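Sensor protein (Bacteroides thetaiotaomicron, PDB 2X7X) senses fructose through its periplasmic domain, the part described here, and probably relays the signal as a hybrid two-component histidine kinase and transcription regulator. Local coordinates at residues N24-R29 and Y245-D250. Numbering follows the deposited sequence.
Sequences NDEILR and YPTNGD. With FRU (beta-D-fructofuranose), chain E.
Thr247 and Gly249 both bond to the carboxylate of Glu26, fastening the hinge-crossing segment that leads from strand 241-244 into helix 249-260 to helix 18-31 in the N-terminal lobe of this type I periplasmic binding protein fold. The contact exemplifies how a single acid can tie both a linker and the start of the next helix to another helix. The segment starts in the sugar pocket, where O4 of the fructose sits obliquely to the Tyr245 ring, 3.4 Å from its CD2, and the tyrosine hydroxyl bonds to Asp94. Beyond Pro246, Thr247 turns its hydroxyl to Glu26: OG1 donates to OE2 over 2.7 Å, on the syn side and 22° out of the carboxylate plane. The Glu26 chain, extended beyond CG (chi2 166°), reaches the hydroxyl with OE2, the two side chains crossing at about a right angle. Lys22 also bonds to Thr247 OG1. Asn248 fills the N-cap position right before helix 249-260. Gly249, with no side chain to hold the backbones apart, then brings its CA to 4.4 Å from that of Glu26, while CG1 of Ile27 rests 3.5 Å from Gly249 O. Asp250, in the first turn of that helix, packs on Glu293 of the second subunit. One buried oxygen thus serves two donors: Gly249 N reaches Glu26 OE2 at 2.8 Å, from the carboxylate face opposite Thr247 OG1.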
ATOM      1  N   ASN A  24      -0.263  19.435   2.876  1.00 39.07           N
ATOM      2  CA  ASN A  24       0.429  20.582   2.303  1.00 39.81           C
ATOM      3  C   ASN A  24       1.362  20.185   1.155  1.00 40.58           C
ATOM      4  O   ASN A  24       1.159  20.608   0.012  1.00 40.40           O
ATOM      5  CB  ASN A  24       1.200  21.321   3.393  1.00 39.59           C
ATOM      6  CG  ASN A  24       0.284  21.946   4.438  1.00 39.39           C
ATOM      7  OD1 ASN A  24      -0.925  22.077   4.229  1.00 38.96           O
ATOM      8  ND2 ASN A  24       0.861  22.343   5.564  1.00 37.43           N
ATOM      9  N   ASP A  25       2.353  19.348   1.470  1.00 41.50           N
ATOM     10  CA  ASP A  25       3.304  18.830   0.490  1.00 42.52           C
ATOM     11  C   ASP A  25       2.616  18.230  -0.717  1.00 43.13           C
ATOM     12  O   ASP A  25       3.146  18.312  -1.816  1.00 43.83           O
ATOM     13  CB  ASP A  25       4.216  17.765   1.100  1.00 42.56           C
ATOM     14  CG  ASP A  25       5.171  18.322   2.143  1.00 43.58           C
ATOM     15  OD1 ASP A  25       5.873  17.498   2.762  1.00 45.35           O
ATOM     16  OD2 ASP A  25       5.223  19.556   2.361  1.00 43.86           O
ATOM     17  N   GLU A  26       1.452  17.619  -0.518  1.00 43.75           N
ATOM     18  CA  GLU A  26       0.688  17.039  -1.633  1.00 44.51           C
ATOM     19  C   GLU A  26       0.087  18.119  -2.532  1.00 44.98           C
ATOM     20  O   GLU A  26      -0.098  17.905  -3.725  1.00 44.87           O
ATOM     21  CB  GLU A  26      -0.425  16.107  -1.128  1.00 44.43           C
ATOM     22  CG  GLU A  26      -0.028  14.648  -0.935  1.00 44.19           C
ATOM     23  CD  GLU A  26      -1.040  13.835  -0.121  1.00 44.78           C
ATOM     24  OE1 GLU A  26      -0.882  12.602  -0.056  1.00 45.46           O
ATOM     25  OE2 GLU A  26      -1.993  14.402   0.456  1.00 44.74           O
ATOM     26  N   ILE A  27      -0.227  19.267  -1.940  1.00 46.01           N
ATOM     27  CA  ILE A  27      -0.821  20.383  -2.664  1.00 47.18           C
ATOM     28  C   ILE A  27       0.259  21.057  -3.508  1.00 48.09           C
ATOM     29  O   ILE A  27       0.145  21.121  -4.736  1.00 47.98           O
ATOM     30  CB  ILE A  27      -1.495  21.392  -1.697  1.00 47.12           C
ATOM     31  CG1 ILE A  27      -2.776  20.788  -1.117  1.00 46.54           C
ATOM     32  CG2 ILE A  27      -1.794  22.714  -2.402  1.00 46.68           C
ATOM     33  CD1 ILE A  27      -3.201  21.412   0.203  1.00 45.61           C
ATOM     34  N   LEU A  28       1.309  21.524  -2.835  1.00 49.17           N
ATOM     35  CA  LEU A  28       2.487  22.079  -3.494  1.00 50.38           C
ATOM     36  C   LEU A  28       3.016  21.170  -4.618  1.00 51.40           C
ATOM     37  O   LEU A  28       3.367  21.656  -5.695  1.00 51.72           O
ATOM     38  CB  LEU A  28       3.594  22.372  -2.469  1.00 49.93           C
ATOM     39  CG  LEU A  28       3.270  23.310  -1.301  1.00 49.47           C
ATOM     40  CD1 LEU A  28       4.341  23.226  -0.226  1.00 49.30           C
ATOM     41  CD2 LEU A  28       3.088  24.753  -1.755  1.00 49.39           C
ATOM     42  N   ARG A  29       3.056  19.860  -4.379  1.00 52.55           N
ATOM     43  CA  ARG A  29       3.554  18.926  -5.387  1.00 53.79           C
ATOM     44  C   ARG A  29       2.661  18.930  -6.624  1.00 54.60           C
ATOM     45  O   ARG A  29       3.149  18.815  -7.754  1.00 55.01           O
ATOM     46  CB  ARG A  29       3.682  17.509  -4.825  1.00 53.73           C
ATOM     47  CG  ARG A  29       4.309  16.521  -5.803  1.00 54.56           C
ATOM     48  CD  ARG A  29       4.164  15.062  -5.371  1.00 54.70           C
ATOM     49  NE  ARG A  29       4.826  14.832  -4.093  1.00 54.48           N
ATOM     50  CZ  ARG A  29       4.217  14.363  -3.009  1.00 54.52           C
ATOM     51  NH1 ARG A  29       4.912  14.209  -1.889  1.00 53.55           N
ATOM     52  NH2 ARG A  29       2.925  14.037  -3.048  1.00 53.97           N
ATOM     53  N   TYR A 245      -7.683   8.384   7.534  1.00 23.81           N
ATOM     54  CA  TYR A 245      -8.267   9.697   7.311  1.00 24.69           C
ATOM     55  C   TYR A 245      -7.436  10.387   6.242  1.00 25.52           C
ATOM     56  O   TYR A 245      -6.358  10.936   6.531  1.00 25.83           O
ATOM     57  CB  TYR A 245      -8.344  10.521   8.596  1.00 24.33           C
ATOM     58  CG  TYR A 245      -9.224  11.746   8.452  1.00 24.64           C
ATOM     59  CD1 TYR A 245     -10.570  11.621   8.066  1.00 25.28           C
ATOM     60  CD2 TYR A 245      -8.725  13.022   8.685  1.00 23.49           C
ATOM     61  CE1 TYR A 245     -11.399  12.741   7.923  1.00 24.50           C
ATOM     62  CE2 TYR A 245      -9.541  14.147   8.548  1.00 23.82           C
ATOM     63  CZ  TYR A 245     -10.878  13.997   8.167  1.00 24.48           C
ATOM     64  OH  TYR A 245     -11.709  15.093   8.032  1.00 24.82           O
ATOM     65  N   PRO A 246      -7.913  10.330   4.993  1.00 26.47           N
ATOM     66  CA  PRO A 246      -7.064  10.654   3.835  1.00 27.57           C
ATOM     67  C   PRO A 246      -6.830  12.144   3.655  1.00 28.69           C
ATOM     68  O   PRO A 246      -7.741  12.958   3.837  1.00 28.85           O
ATOM     69  CB  PRO A 246      -7.838  10.077   2.645  1.00 27.40           C
ATOM     70  CG  PRO A 246      -9.284  10.087   3.084  1.00 27.15           C
ATOM     71  CD  PRO A 246      -9.274   9.925   4.600  1.00 26.83           C
ATOM     72  N   THR A 247      -5.591  12.473   3.312  1.00 30.09           N
ATOM     73  CA  THR A 247      -5.155  13.841   3.093  1.00 31.26           C
ATOM     74  C   THR A 247      -5.516  14.281   1.671  1.00 32.57           C
ATOM     75  O   THR A 247      -6.109  15.345   1.490  1.00 32.67           O
ATOM     76  CB  THR A 247      -3.647  13.983   3.337  1.00 30.95           C
ATOM     77  OG1 THR A 247      -2.948  13.015   2.555  1.00 30.94           O
ATOM     78  CG2 THR A 247      -3.304  13.750   4.799  1.00 30.94           C
ATOM     79  N   ASN A 248      -5.165  13.448   0.685  1.00 34.11           N
ATOM     80  CA  ASN A 248      -5.473  13.663  -0.731  1.00 35.55           C
ATOM     81  C   ASN A 248      -5.258  15.098  -1.233  1.00 36.56           C
ATOM     82  O   ASN A 248      -6.112  15.681  -1.901  1.00 36.81           O
ATOM     83  CB  ASN A 248      -6.878  13.148  -1.058  1.00 35.55           C
ATOM     84  CG  ASN A 248      -6.929  11.618  -1.217  1.00 36.83           C
ATOM     85  OD1 ASN A 248      -5.926  10.965  -1.528  1.00 38.75           O
ATOM     86  ND2 ASN A 248      -8.105  11.046  -1.001  1.00 35.75           N
ATOM     87  N   GLY A 249      -4.096  15.656  -0.903  1.00 37.65           N
ATOM     88  CA  GLY A 249      -3.735  17.018  -1.293  1.00 39.17           C
ATOM     89  C   GLY A 249      -3.868  17.306  -2.774  1.00 40.24           C
ATOM     90  O   GLY A 249      -4.290  18.397  -3.162  1.00 40.15           O
ATOM     91  N   ASP A 250      -3.509  16.324  -3.596  1.00 41.48           N
ATOM     92  CA  ASP A 250      -3.638  16.436  -5.046  1.00 42.95           C
ATOM     93  C   ASP A 250      -5.078  16.667  -5.535  1.00 43.80           C
ATOM     94  O   ASP A 250      -5.305  17.476  -6.440  1.00 43.92           O
ATOM     95  CB  ASP A 250      -3.034  15.208  -5.741  1.00 43.04           C
ATOM     96  CG  ASP A 250      -3.772  13.926  -5.419  1.00 43.92           C
ATOM     97  OD1 ASP A 250      -4.024  13.138  -6.364  1.00 44.34           O
ATOM     98  OD2 ASP A 250      -4.094  13.711  -4.223  1.00 45.35           O
TER
HETATM   99  C1  FRU E1335      -4.742  16.941  11.756  1.00 24.07           C
HETATM  100  C2  FRU E1335      -5.837  16.357  12.629  1.00 22.70           C
HETATM  101  C3  FRU E1335      -5.974  14.848  12.447  1.00 21.51           C
HETATM  102  C4  FRU E1335      -7.477  14.654  12.514  1.00 21.98           C
HETATM  103  C5  FRU E1335      -7.962  15.884  11.759  1.00 22.73           C
HETATM  104  C6  FRU E1335      -9.395  16.314  12.067  1.00 23.46           C
HETATM  105  O1  FRU E1335      -4.413  18.251  12.210  1.00 24.20           O
HETATM  106  O2  FRU E1335      -5.575  16.720  13.989  1.00 22.07           O
HETATM  107  O3  FRU E1335      -5.244  14.096  13.428  1.00 19.62           O
HETATM  108  O4  FRU E1335      -7.905  13.421  11.926  1.00 21.48           O
HETATM  109  O5  FRU E1335      -7.081  16.912  12.220  1.00 23.02           O
HETATM  110  O6  FRU E1335      -9.766  17.404  11.199  1.00 24.64           O